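Local coordinates for protein KauB (Pseudomonas aeruginosa PAO1, PDB 6B4R) that probably oxidises a broad range of aldehydes, aminoaldehydes among them, to the corresponding acids with NAD(P)+ as electron acceptor, at residues D238-T243 with V264-G269; T464-G469 with S480-D485; G159-I164 with T184-I189. One frame throughout, in Å; residues are numbered along the deposited sequence. Where two conformers were deposited one is given.

Interaction 1: residues D238-T243 with V264-G269; sequences DTLVFT and VWLEAG
The carbonyl O of Phe242 is met by two groups of strand 263-267. Glu267 N donates to it at 2.8 Å, tilted 22° from the carbonyl plane, and Leu266 CA adds a CA-H...O contact at 3.4 Å. One step back, Phe242 N donates to Trp265 O at 2.9 Å. Trp265 N in turn reaches Leu240 O at 3.0 Å, with an N-H...O angle of 166°. These bonds join two neighbouring parallel strands, 239-243 and 263-267.

On the face of Val241, Trp265, Thr243 and Glu267, Val241 CG1 packs on Trp265 CB at 4.0 Å. The indole also takes a methyl of Thr239 at its edge. Thr239 CG2 lies in the ring plane, 3.8 Å from Trp265 CD1. This methyl stands anti to the backbone N of Thr239 (chi1 -63° for OG1), which sets it at the indole edge. Trp265 also packs on an aromatic side chain of a neighbouring subunit. Thr243 and Glu267 run side by side in the conformer given. The hydrogen bond of Thr243 OG1 is to Lys177 NZ. On the other face, Leu266 CD2 touches Phe242 CB at 3.6 Å.

Strand 239-243, helix 246-258 and strand 263-267 form a beta-alpha-beta unit. It is consistent with the Rossmann-like coenzyme domain of aldehyde dehydrogenases, and its second strand carries the predicted active-site residue Glu267.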
ATOM      1  N   ASP A 238     -17.984   2.273  21.419  1.00 26.15           N
ATOM      2  CA  ASP A 238     -16.672   1.733  21.071  1.00 25.89           C
ATOM      3  C   ASP A 238     -15.647   2.807  20.730  1.00 27.64           C
ATOM      4  O   ASP A 238     -14.457   2.652  21.011  1.00 27.58           O
ATOM      5  CB  ASP A 238     -16.798   0.756  19.901  1.00 25.06           C
ATOM      6  CG  ASP A 238     -17.624  -0.461  20.249  1.00 30.60           C
ATOM      7  OD1 ASP A 238     -17.300  -1.132  21.252  1.00 40.74           O
ATOM      8  OD2 ASP A 238     -18.603  -0.738  19.524  1.00 30.11           O
ATOM      9  N   THR A 239     -16.113   3.893  20.122  1.00 25.81           N
ATOM     10  CA  THR A 239     -15.222   4.926  19.613  1.00 19.11           C
ATOM     11  C   THR A 239     -15.852   6.308  19.742  1.00 22.49           C
ATOM     12  O   THR A 239     -17.026   6.499  19.427  1.00 24.91           O
ATOM     13  CB  THR A 239     -14.856   4.658  18.131  1.00 18.13           C
ATOM     14  OG1 THR A 239     -14.128   3.428  18.030  1.00 21.35           O
ATOM     15  CG2 THR A 239     -14.010   5.785  17.559  1.00 14.52           C
ATOM     16  N   LEU A 240     -15.059   7.265  20.212  1.00 24.69           N
ATOM     17  CA  LEU A 240     -15.494   8.649  20.332  1.00 22.68           C
ATOM     18  C   LEU A 240     -14.593   9.536  19.480  1.00 28.45           C
ATOM     19  O   LEU A 240     -13.381   9.593  19.699  1.00 29.33           O
ATOM     20  CB  LEU A 240     -15.445   9.086  21.802  1.00 22.26           C
ATOM     21  CG  LEU A 240     -15.937  10.476  22.229  1.00 21.93           C
ATOM     22  CD1 LEU A 240     -14.858  11.542  22.078  1.00 31.80           C
ATOM     23  CD2 LEU A 240     -17.185  10.871  21.460  1.00 31.06           C
ATOM     24  N   VAL A 241     -15.180  10.221  18.503  1.00 18.72           N
ATOM     25  CA  VAL A 241     -14.431  11.189  17.710  1.00 21.79           C
ATOM     26  C   VAL A 241     -14.925  12.599  18.015  1.00 24.44           C
ATOM     27  O   VAL A 241     -16.105  12.805  18.293  1.00 27.72           O
ATOM     28  CB  VAL A 241     -14.510  10.893  16.198  1.00 26.29           C
ATOM     29  CG1 VAL A 241     -13.930   9.516  15.902  1.00 21.02           C
ATOM     30  CG2 VAL A 241     -15.943  10.992  15.702  1.00 26.91           C
ATOM     31  N   PHE A 242     -14.018  13.568  17.973  1.00 26.78           N
ATOM     32  CA  PHE A 242     -14.341  14.912  18.436  1.00 32.02           C
ATOM     33  C   PHE A 242     -13.500  15.995  17.762  1.00 33.59           C
ATOM     34  O   PHE A 242     -12.322  15.795  17.460  1.00 29.84           O
ATOM     35  CB  PHE A 242     -14.188  14.977  19.960  1.00 29.41           C
ATOM     36  CG  PHE A 242     -14.230  16.368  20.532  1.00 31.05           C
ATOM     37  CD1 PHE A 242     -15.440  16.981  20.815  1.00 27.01           C
ATOM     38  CD2 PHE A 242     -13.057  17.050  20.818  1.00 26.61           C
ATOM     39  CE1 PHE A 242     -15.480  18.255  21.355  1.00 26.31           C
ATOM     40  CE2 PHE A 242     -13.091  18.326  21.355  1.00 30.18           C
ATOM     41  CZ  PHE A 242     -14.304  18.928  21.626  1.00 28.44           C
ATOM     42  N   THR A 243     -14.131  17.138  17.522  1.00 31.17           N
ATOM     43  CA  THR A 243     -13.436  18.325  17.049  1.00 33.27           C
ATOM     44  C   THR A 243     -13.917  19.520  17.862  1.00 32.42           C
ATOM     45  O   THR A 243     -15.115  19.793  17.927  1.00 36.48           O
ATOM     46  CB  THR A 243     -13.695  18.584  15.555  1.00 35.10           C
ATOM     47  OG1 THR A 243     -13.265  17.453  14.787  1.00 35.69           O
ATOM     48  CG2 THR A 243     -12.943  19.824  15.095  1.00 27.00           C
ATOM     49  N   VAL A 264     -10.325   7.061  21.422  1.00 23.99           N
ATOM     50  CA  VAL A 264     -10.620   8.486  21.394  1.00 28.25           C
ATOM     51  C   VAL A 264      -9.768   9.219  20.363  1.00 27.52           C
ATOM     52  O   VAL A 264      -8.544   9.267  20.472  1.00 37.16           O
ATOM     53  CB  VAL A 264     -10.425   9.128  22.781  1.00 29.00           C
ATOM     54  CG1 VAL A 264     -10.598  10.623  22.699  1.00 32.33           C
ATOM     55  CG2 VAL A 264     -11.412   8.548  23.772  1.00 28.04           C
ATOM     56  N   TRP A 265     -10.430   9.783  19.359  1.00 28.18           N
ATOM     57  CA  TRP A 265      -9.756  10.542  18.317  1.00 25.84           C
ATOM     58  C   TRP A 265     -10.218  11.990  18.382  1.00 29.49           C
ATOM     59  O   TRP A 265     -11.414  12.271  18.334  1.00 34.75           O
ATOM     60  CB  TRP A 265     -10.048   9.935  16.944  1.00 20.67           C
ATOM     61  CG  TRP A 265      -9.751   8.466  16.886  1.00 25.00           C
ATOM     62  CD1 TRP A 265     -10.640   7.442  17.047  1.00 24.63           C
ATOM     63  CD2 TRP A 265      -8.472   7.856  16.670  1.00 28.22           C
ATOM     64  NE1 TRP A 265      -9.996   6.234  16.938  1.00 24.43           N
ATOM     65  CE2 TRP A 265      -8.664   6.459  16.706  1.00 24.44           C
ATOM     66  CE3 TRP A 265      -7.185   8.354  16.446  1.00 23.14           C
ATOM     67  CZ2 TRP A 265      -7.619   5.557  16.526  1.00 23.94           C
ATOM     68  CZ3 TRP A 265      -6.147   7.455  16.268  1.00 24.69           C
ATOM     69  CH2 TRP A 265      -6.372   6.073  16.309  1.00 23.58           C
ATOM     70  N   LEU A 266      -9.266  12.908  18.500  1.00 31.28           N
ATOM     71  CA  LEU A 266      -9.594  14.301  18.759  1.00 31.47           C
ATOM     72  C   LEU A 266      -8.912  15.272  17.809  1.00 34.32           C
ATOM     73  O   LEU A 266      -7.800  15.029  17.345  1.00 34.62           O
ATOM     74  CB  LEU A 266      -9.184  14.671  20.182  1.00 37.07           C
ATOM     75  CG  LEU A 266      -9.667  13.768  21.313  1.00 35.91           C
ATOM     76  CD1 LEU A 266      -8.908  14.077  22.591  1.00 42.11           C
ATOM     77  CD2 LEU A 266     -11.156  13.939  21.524  1.00 26.20           C
ATOM     78  N   GLU A 267      -9.589  16.382  17.539  0.54 34.31           N
ATOM     79  CA  GLU A 267      -9.006  17.484  16.787  0.54 31.43           C
ATOM     80  C   GLU A 267      -9.224  18.775  17.570  0.54 29.47           C
ATOM     81  O   GLU A 267     -10.296  19.374  17.505  0.54 33.24           O
ATOM     82  CB  GLU A 267      -9.636  17.583  15.395  0.54 31.84           C
ATOM     83  CG  GLU A 267      -9.646  16.265  14.629  0.54 33.50           C
ATOM     84  CD  GLU A 267      -9.221  16.422  13.181  0.54 31.99           C
ATOM     85  OE1 GLU A 267      -9.308  17.550  12.653  0.54 30.48           O
ATOM     86  OE2 GLU A 267      -8.793  15.418  12.575  0.54 21.54           O
ATOM     87  N   ALA A 268      -8.207  19.193  18.319  1.00 31.50           N
ATOM     88  CA  ALA A 268      -8.342  20.327  19.226  1.00 28.39           C
ATOM     89  C   ALA A 268      -8.010  21.674  18.587  1.00 27.42           C
ATOM     90  O   ALA A 268      -8.082  21.836  17.369  1.00 31.12           O
ATOM     91  CB  ALA A 268      -7.509  20.104  20.482  1.00 31.16           C
ATOM     92  N   GLY A 269      -7.651  22.640  19.424  1.00 32.69           N
ATOM     93  CA  GLY A 269      -7.397  23.990  18.962  1.00 37.35           C
ATOM     94  C   GLY A 269      -6.114  24.124  18.166  1.00 37.34           C
ATOM     95  O   GLY A 269      -5.413  23.142  17.916  1.00 33.47           O
TER

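Interaction 2: residues T464-G469 with S480-D485; sequences TAPFGG and SLHAFD. With TOE (2-[2-(2-methoxy-ethoxy)-ethoxy]-ethoxyl), chain H; EDO (1,2-ethanediol), chain F.
Ser480 holds OG between its backbone N and carbonyl carbon (chi1 73°), and this sets the hydroxyl against Pro466. His482 turns CG beside its backbone N (chi1 -70°), which lays the imidazole alongside the same proline. Ser480 OG lies 3.5 Å from Pro466 CB. It also accepts a bond from His482 N at 3.2 Å, which makes an ST turn. Residues 481-485 have helical backbone angles but lack the regular helical bonds. The same serine packs its CB and OG against the proline ring, and Pro466 CD meets Ser480 CB at 3.8 Å.

His482 and Pro466 point the same way, and His482 CD2 is 4.1 Å from Pro466 CB. One face of the imidazole carries a 1,2-ethanediol, probably from the crystallisation liquor. Its C1 sits above the plane, offset toward the rim, 3.2 Å from His482 NE2. The same diol accepts from Leu481 N through its O1 at 2.9 Å. His482 NE2 is hydrogen-bonded to an acidic side chain of a neighbouring subunit. A second neighbouring subunit bonds to Thr464 O through an aromatic side chain. Thr464 OG1 bonds to Asp462.

Just beyond Pro466 the chain enters the pocket. Phe467 CZ approaches CB' of the bound ether TOE at 3.5 Å, and its ring meets Trp176 edge-to-face.

Between the two segments the contact is van der Waals packing of proline on serine and histidine. A backbone bond of Ser480 to Met463 adds to it. The contact thus links a wall of the ligand pocket to the subunit interface.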
ATOM      1  N   THR A 464      -8.033  14.113  -0.497  1.00 20.26           N
ATOM      2  CA  THR A 464      -6.891  13.202  -0.528  1.00 27.78           C
ATOM      3  C   THR A 464      -5.850  13.535   0.545  1.00 25.07           C
ATOM      4  O   THR A 464      -4.900  12.780   0.753  1.00 16.76           O
ATOM      5  CB  THR A 464      -6.197  13.195  -1.905  1.00 23.27           C
ATOM      6  OG1 THR A 464      -5.559  14.458  -2.128  1.00 24.33           O
ATOM      7  CG2 THR A 464      -7.206  12.929  -3.017  1.00 30.80           C
ATOM      8  N   ALA A 465      -6.034  14.665   1.223  1.00 21.76           N
ATOM      9  CA  ALA A 465      -5.078  15.118   2.231  1.00 25.57           C
ATOM     10  C   ALA A 465      -5.561  14.841   3.650  1.00 25.14           C
ATOM     11  O   ALA A 465      -6.591  15.366   4.072  1.00 23.11           O
ATOM     12  CB  ALA A 465      -4.787  16.603   2.056  1.00 18.25           C
ATOM     13  N   PRO A 466      -4.811  14.015   4.394  1.00 23.71           N
ATOM     14  CA  PRO A 466      -5.124  13.769   5.807  1.00 23.23           C
ATOM     15  C   PRO A 466      -5.068  15.067   6.611  1.00 24.87           C
ATOM     16  O   PRO A 466      -4.224  15.925   6.345  1.00 21.25           O
ATOM     17  CB  PRO A 466      -4.018  12.802   6.253  1.00 23.01           C
ATOM     18  CG  PRO A 466      -2.922  12.970   5.250  1.00 24.87           C
ATOM     19  CD  PRO A 466      -3.614  13.278   3.955  1.00 24.41           C
ATOM     20  N   PHE A 467      -5.970  15.207   7.576  1.00 24.97           N
ATOM     21  CA  PHE A 467      -6.103  16.445   8.331  1.00 22.56           C
ATOM     22  C   PHE A 467      -6.182  16.150   9.823  1.00 23.38           C
ATOM     23  O   PHE A 467      -7.059  15.414  10.272  1.00 29.72           O
ATOM     24  CB  PHE A 467      -7.349  17.204   7.872  1.00 24.76           C
ATOM     25  CG  PHE A 467      -7.500  18.563   8.490  1.00 29.28           C
ATOM     26  CD1 PHE A 467      -7.002  19.688   7.853  1.00 29.81           C
ATOM     27  CD2 PHE A 467      -8.151  18.720   9.702  1.00 27.90           C
ATOM     28  CE1 PHE A 467      -7.147  20.937   8.419  1.00 30.57           C
ATOM     29  CE2 PHE A 467      -8.295  19.964  10.270  1.00 26.62           C
ATOM     30  CZ  PHE A 467      -7.795  21.072   9.627  1.00 25.60           C
ATOM     31  N   GLY A 468      -5.264  16.733  10.586  1.00 23.82           N
ATOM     32  CA  GLY A 468      -5.196  16.511  12.020  1.00 27.99           C
ATOM     33  C   GLY A 468      -3.994  17.209  12.629  1.00 20.50           C
ATOM     34  O   GLY A 468      -3.185  17.796  11.914  1.00 21.74           O
ATOM     35  N   GLY A 469      -3.864  17.147  13.950  1.00 18.48           N
ATOM     36  CA  GLY A 469      -2.826  17.908  14.624  1.00 27.66           C
ATOM     37  C   GLY A 469      -1.678  17.126  15.234  1.00 23.97           C
ATOM     38  O   GLY A 469      -1.784  15.927  15.481  1.00 17.26           O
ATOM     39  N   SER A 480      -8.860  11.720   3.573  1.00 23.36           N
ATOM     40  CA  SER A 480      -8.000  10.665   3.023  1.00 21.64           C
ATOM     41  C   SER A 480      -8.475   9.272   3.436  1.00 21.77           C
ATOM     42  O   SER A 480      -9.533   9.124   4.047  1.00 24.36           O
ATOM     43  CB  SER A 480      -6.530  10.869   3.415  1.00 23.31           C
ATOM     44  OG  SER A 480      -6.314  10.573   4.785  1.00 24.14           O
ATOM     45  N   LEU A 481      -7.692   8.251   3.097  1.00 24.25           N
ATOM     46  CA  LEU A 481      -8.038   6.886   3.485  1.00 24.14           C
ATOM     47  C   LEU A 481      -7.623   6.614   4.929  1.00 26.07           C
ATOM     48  O   LEU A 481      -8.031   5.616   5.526  1.00 27.01           O
ATOM     49  CB  LEU A 481      -7.397   5.863   2.545  1.00 22.60           C
ATOM     50  CG  LEU A 481      -7.618   6.043   1.041  1.00 22.71           C
ATOM     51  CD1 LEU A 481      -6.804   5.027   0.260  1.00 28.97           C
ATOM     52  CD2 LEU A 481      -9.091   5.928   0.690  1.00 18.37           C
ATOM     53  N   HIS A 482      -6.815   7.513   5.485  1.00 30.90           N
ATOM     54  CA  HIS A 482      -6.360   7.393   6.866  1.00 23.22           C
ATOM     55  C   HIS A 482      -7.506   7.575   7.858  1.00 26.72           C
ATOM     56  O   HIS A 482      -7.459   7.057   8.975  1.00 21.11           O
ATOM     57  CB  HIS A 482      -5.245   8.401   7.157  1.00 20.18           C
ATOM     58  CG  HIS A 482      -3.956   8.093   6.461  1.00 32.21           C
ATOM     59  ND1 HIS A 482      -3.283   6.903   6.634  1.00 26.17           N
ATOM     60  CD2 HIS A 482      -3.209   8.824   5.599  1.00 32.24           C
ATOM     61  CE1 HIS A 482      -2.184   6.908   5.902  1.00 25.88           C
ATOM     62  NE2 HIS A 482      -2.116   8.063   5.263  1.00 29.92           N
ATOM     63  N   ALA A 483      -8.535   8.310   7.443  1.00 22.24           N
ATOM     64  CA  ALA A 483      -9.693   8.561   8.292  1.00 24.07           C
ATOM     65  C   ALA A 483     -10.418   7.267   8.654  1.00 23.45           C
ATOM     66  O   ALA A 483     -10.966   7.139   9.749  1.00 24.19           O
ATOM     67  CB  ALA A 483     -10.646   9.537   7.616  1.00 17.78           C
ATOM     68  N   PHE A 484     -10.400   6.307   7.732  1.00 26.93           N
ATOM     69  CA  PHE A 484     -11.081   5.026   7.923  1.00 30.54           C
ATOM     70  C   PHE A 484     -10.517   4.227   9.099  1.00 27.36           C
ATOM     71  O   PHE A 484     -11.232   3.443   9.726  1.00 22.75           O
ATOM     72  CB  PHE A 484     -10.995   4.175   6.652  1.00 19.41           C
ATOM     73  CG  PHE A 484     -11.777   4.725   5.490  1.00 24.24           C
ATOM     74  CD1 PHE A 484     -13.021   4.207   5.171  1.00 34.14           C
ATOM     75  CD2 PHE A 484     -11.263   5.746   4.708  1.00 32.84           C
ATOM     76  CE1 PHE A 484     -13.741   4.702   4.101  1.00 26.74           C
ATOM     77  CE2 PHE A 484     -11.980   6.247   3.637  1.00 35.78           C
ATOM     78  CZ  PHE A 484     -13.221   5.722   3.334  1.00 26.59           C
ATOM     79  N   ASP A 485      -9.233   4.427   9.391  1.00 22.93           N
ATOM     80  CA  ASP A 485      -8.553   3.667  10.436  1.00 23.33           C
ATOM     81  C   ASP A 485      -9.091   3.978  11.831  1.00 25.35           C
ATOM     82  O   ASP A 485      -8.925   3.185  12.759  1.00 34.63           O
ATOM     83  CB  ASP A 485      -7.044   3.921  10.395  1.00 38.31           C
ATOM     84  CG  ASP A 485      -6.411   3.478   9.086  1.00 42.39           C
ATOM     85  OD1 ASP A 485      -7.017   2.645   8.375  1.00 34.18           O
ATOM     86  OD2 ASP A 485      -5.301   3.960   8.776  1.00 39.85           O
TER
HETATM   87  O2' TOE H 504     -12.270  23.633  11.955  1.00 44.92           O
HETATM   88  CA' TOE H 504     -11.525  22.589  11.316  1.00 49.96           C
HETATM   89  CB' TOE H 504     -10.485  23.206  10.390  1.00 48.22           C
HETATM   90  OC' TOE H 504     -10.949  23.176   9.041  1.00 55.63           O
HETATM   91  CD' TOE H 504      -9.954  23.663   8.143  1.00 50.61           C
HETATM   92  CE' TOE H 504     -10.130  23.018   6.773  1.00 56.15           C
HETATM   93  OF' TOE H 504     -11.259  23.578   6.107  1.00 58.36           O
HETATM   94  CG' TOE H 504     -11.446  22.991   4.821  1.00 53.51           C
HETATM   95  CH' TOE H 504     -12.441  23.821   4.020  1.00 52.75           C
HETATM   96  OI' TOE H 504     -11.933  25.146   3.877  1.00 59.37           O
HETATM   97  CK' TOE H 504     -12.664  25.898   2.910  1.00 51.51           C
HETATM   98  C1  EDO F 502      -4.153   7.181   2.944  1.00 35.57           C
HETATM   99  O1  EDO F 502      -4.947   8.029   2.107  1.00 26.49           O
HETATM  100  C2  EDO F 502      -3.899   5.829   2.288  1.00 33.41           C
HETATM  101  O2  EDO F 502      -3.365   4.926   3.267  1.00 41.39           O

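Interaction 3: residues G159-I164 with T184-I189; sequences GVVAAI and TGNSVI
A beta-alpha-beta unit brings these segments together. Strand 149-164 leads into helix 170-183, and the chain returns as the parallel strand 187-191. Its two strands are part of the sheet that in aldehyde dehydrogenases belongs to the Rossmann-like coenzyme domain. The strand segments 160-164 and 187-189 cross at -29°.

Ser187 N donates to Gly159 O at 2.9 Å. Val161 N donates to Ser187 O at 2.8 Å, and Ile189 N to Val161 O at 2.8 Å. Ala163 N completes the series on Ile189 O at 2.9 Å, tilted 28° from the carbonyl plane.

Val161 and Val188 lie on one face of the sheet. Val161 CB is 4.3 Å from Val188 CG2, and Ala163 CB lies near Val188 CG1. This face turns to helix 170-183, where Leu178, Ala181 and Leu182 pack on Val188. Val160, Ser187 and Ile189 lie on the other face, with Val160 CG1 4.4 Å from Ile189 CD1. There helix 56-72 covers Ile189 with Ala62 and Val63, and Ser187 OG bonds to Ala66 O.

Gly185 ends helix 170-183 in a Schellman motif, and Asn186 follows directly. Its side chain crosses that of Val161, with Asn186 CB 3.9 Å from Val161 CG2. With CG beside its own backbone N (chi1 -67°), Asn186 turns its amide to Gly159, at the start of 159-164. Its ND2 bonds to Tyr487 O. On the other branch, Asn186 OD1 accepts from Gly159 N at 2.6 Å, nearly in line with the side-chain C=O.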
ATOM      1  N   GLY A 159     -18.078  -0.682  15.664  1.00 28.10           N
ATOM      2  CA  GLY A 159     -19.433  -0.901  16.136  1.00 25.45           C
ATOM      3  C   GLY A 159     -20.219   0.381  16.323  1.00 21.87           C
ATOM      4  O   GLY A 159     -20.831   0.886  15.383  1.00 27.11           O
ATOM      5  N   VAL A 160     -20.202   0.906  17.545  1.00 20.86           N
ATOM      6  CA  VAL A 160     -20.924   2.135  17.863  1.00 24.60           C
ATOM      7  C   VAL A 160     -19.974   3.325  17.974  1.00 26.91           C
ATOM      8  O   VAL A 160     -19.049   3.320  18.788  1.00 26.72           O
ATOM      9  CB  VAL A 160     -21.729   1.997  19.172  1.00 24.09           C
ATOM     10  CG1 VAL A 160     -22.385   3.320  19.534  1.00 21.53           C
ATOM     11  CG2 VAL A 160     -22.773   0.896  19.043  1.00 20.92           C
ATOM     12  N   VAL A 161     -20.213   4.345  17.158  1.00 18.71           N
ATOM     13  CA  VAL A 161     -19.351   5.516  17.135  1.00 19.52           C
ATOM     14  C   VAL A 161     -20.106   6.763  17.576  1.00 23.76           C
ATOM     15  O   VAL A 161     -21.135   7.110  17.000  1.00 28.40           O
ATOM     16  CB  VAL A 161     -18.777   5.762  15.726  1.00 24.27           C
ATOM     17  CG1 VAL A 161     -17.926   7.022  15.713  1.00 22.29           C
ATOM     18  CG2 VAL A 161     -17.972   4.555  15.253  1.00 18.02           C
ATOM     19  N   ALA A 162     -19.592   7.432  18.602  1.00 20.97           N
ATOM     20  CA  ALA A 162     -20.143   8.709  19.031  1.00 26.04           C
ATOM     21  C   ALA A 162     -19.323   9.834  18.413  1.00 27.40           C
ATOM     22  O   ALA A 162     -18.097   9.842  18.512  1.00 25.43           O
ATOM     23  CB  ALA A 162     -20.135   8.810  20.548  1.00 22.70           C
ATOM     24  N   ALA A 163     -20.001  10.780  17.772  1.00 22.61           N
ATOM     25  CA  ALA A 163     -19.319  11.903  17.139  1.00 21.92           C
ATOM     26  C   ALA A 163     -19.799  13.241  17.692  1.00 23.96           C
ATOM     27  O   ALA A 163     -20.980  13.578  17.597  1.00 26.26           O
ATOM     28  CB  ALA A 163     -19.502  11.851  15.633  1.00 25.77           C
ATOM     29  N   ILE A 164     -18.873  13.996  18.275  1.00 23.80           N
ATOM     30  CA  ILE A 164     -19.168  15.322  18.803  1.00 24.31           C
ATOM     31  C   ILE A 164     -18.542  16.385  17.903  1.00 25.76           C
ATOM     32  O   ILE A 164     -17.324  16.556  17.882  1.00 28.00           O
ATOM     33  CB  ILE A 164     -18.631  15.479  20.240  1.00 26.23           C
ATOM     34  CG1 ILE A 164     -19.199  14.380  21.140  1.00 21.74           C
ATOM     35  CG2 ILE A 164     -18.963  16.855  20.798  1.00 20.68           C
ATOM     36  CD1 ILE A 164     -18.790  14.512  22.595  1.00 28.46           C
ATOM     37  N   THR A 184     -17.441   2.373   6.672  1.00 26.37           N
ATOM     38  CA  THR A 184     -16.856   1.164   7.248  1.00 26.41           C
ATOM     39  C   THR A 184     -17.906   0.233   7.863  1.00 24.81           C
ATOM     40  O   THR A 184     -17.591  -0.882   8.277  1.00 28.07           O
ATOM     41  CB  THR A 184     -15.769   1.496   8.291  1.00 29.85           C
ATOM     42  OG1 THR A 184     -16.285   2.434   9.243  1.00 31.96           O
ATOM     43  CG2 THR A 184     -14.545   2.095   7.613  1.00 28.89           C
ATOM     44  N   GLY A 185     -19.151   0.697   7.921  1.00 24.82           N
ATOM     45  CA  GLY A 185     -20.248  -0.138   8.377  1.00 27.10           C
ATOM     46  C   GLY A 185     -20.641   0.046   9.832  1.00 25.88           C
ATOM     47  O   GLY A 185     -21.359  -0.780  10.395  1.00 30.32           O
ATOM     48  N   ASN A 186     -20.176   1.128  10.445  1.00 23.83           N
ATOM     49  CA  ASN A 186     -20.488   1.397  11.846  1.00 26.47           C
ATOM     50  C   ASN A 186     -21.844   2.069  12.033  1.00 32.71           C
ATOM     51  O   ASN A 186     -22.391   2.668  11.105  1.00 27.60           O
ATOM     52  CB  ASN A 186     -19.399   2.262  12.485  1.00 21.62           C
ATOM     53  CG  ASN A 186     -18.077   1.539  12.603  1.00 26.71           C
ATOM     54  OD1 ASN A 186     -17.902   0.684  13.470  1.00 27.88           O
ATOM     55  ND2 ASN A 186     -17.136   1.881  11.733  1.00 23.07           N
ATOM     56  N   SER A 187     -22.383   1.960  13.242  1.00 23.00           N
ATOM     57  CA  SER A 187     -23.533   2.758  13.630  1.00 24.86           C
ATOM     58  C   SER A 187     -23.013   4.018  14.312  1.00 28.32           C
ATOM     59  O   SER A 187     -22.107   3.954  15.141  1.00 23.44           O
ATOM     60  CB  SER A 187     -24.454   1.975  14.565  1.00 26.16           C
ATOM     61  OG  SER A 187     -25.049   0.878  13.892  1.00 30.76           O
ATOM     62  N   VAL A 188     -23.577   5.164  13.948  1.00 23.95           N
ATOM     63  CA  VAL A 188     -23.072   6.443  14.428  1.00 23.35           C
ATOM     64  C   VAL A 188     -24.125   7.225  15.204  1.00 30.74           C
ATOM     65  O   VAL A 188     -25.275   7.329  14.776  1.00 29.50           O
ATOM     66  CB  VAL A 188     -22.572   7.316  13.256  1.00 22.04           C
ATOM     67  CG1 VAL A 188     -22.030   8.643  13.768  1.00 24.75           C
ATOM     68  CG2 VAL A 188     -21.515   6.579  12.452  1.00 24.03           C
ATOM     69  N   ILE A 189     -23.725   7.769  16.350  1.00 23.14           N
ATOM     70  CA  ILE A 189     -24.564   8.694  17.099  1.00 25.77           C
ATOM     71  C   ILE A 189     -23.917  10.072  17.091  1.00 33.23           C
ATOM     72  O   ILE A 189     -22.875  10.283  17.715  1.00 28.58           O
ATOM     73  CB  ILE A 189     -24.749   8.255  18.554  1.00 28.09           C
ATOM     74  CG1 ILE A 189     -25.379   6.864  18.618  1.00 24.96           C
ATOM     75  CG2 ILE A 189     -25.599   9.268  19.304  1.00 25.43           C
ATOM     76  CD1 ILE A 189     -25.549   6.353  20.022  1.00 25.02           C
TER

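Overall arrangement
From the N terminus, interaction 3 closes first, when the chain returns from helix 170-183 to strand 187-191. Interaction 1 closes next, around helix 246-258. Interaction 2 comes last, closing a short loop through strand 474-475. The three follow in series, and none nests in or crosses another. Interactions 1 and 3 share one sheet, since strands 149-164 and 239-243 are neighbours: Thr239 and Val241 probably exchange backbone hydrogen bonds with Ala162. Interaction 2 lies beside this sheet, its centre about 13 Å from that of interaction 1. Phe484 CD1 packs on Thr184 CG2 at 3.6 Å, tying 480-485 to the end of helix 170-183.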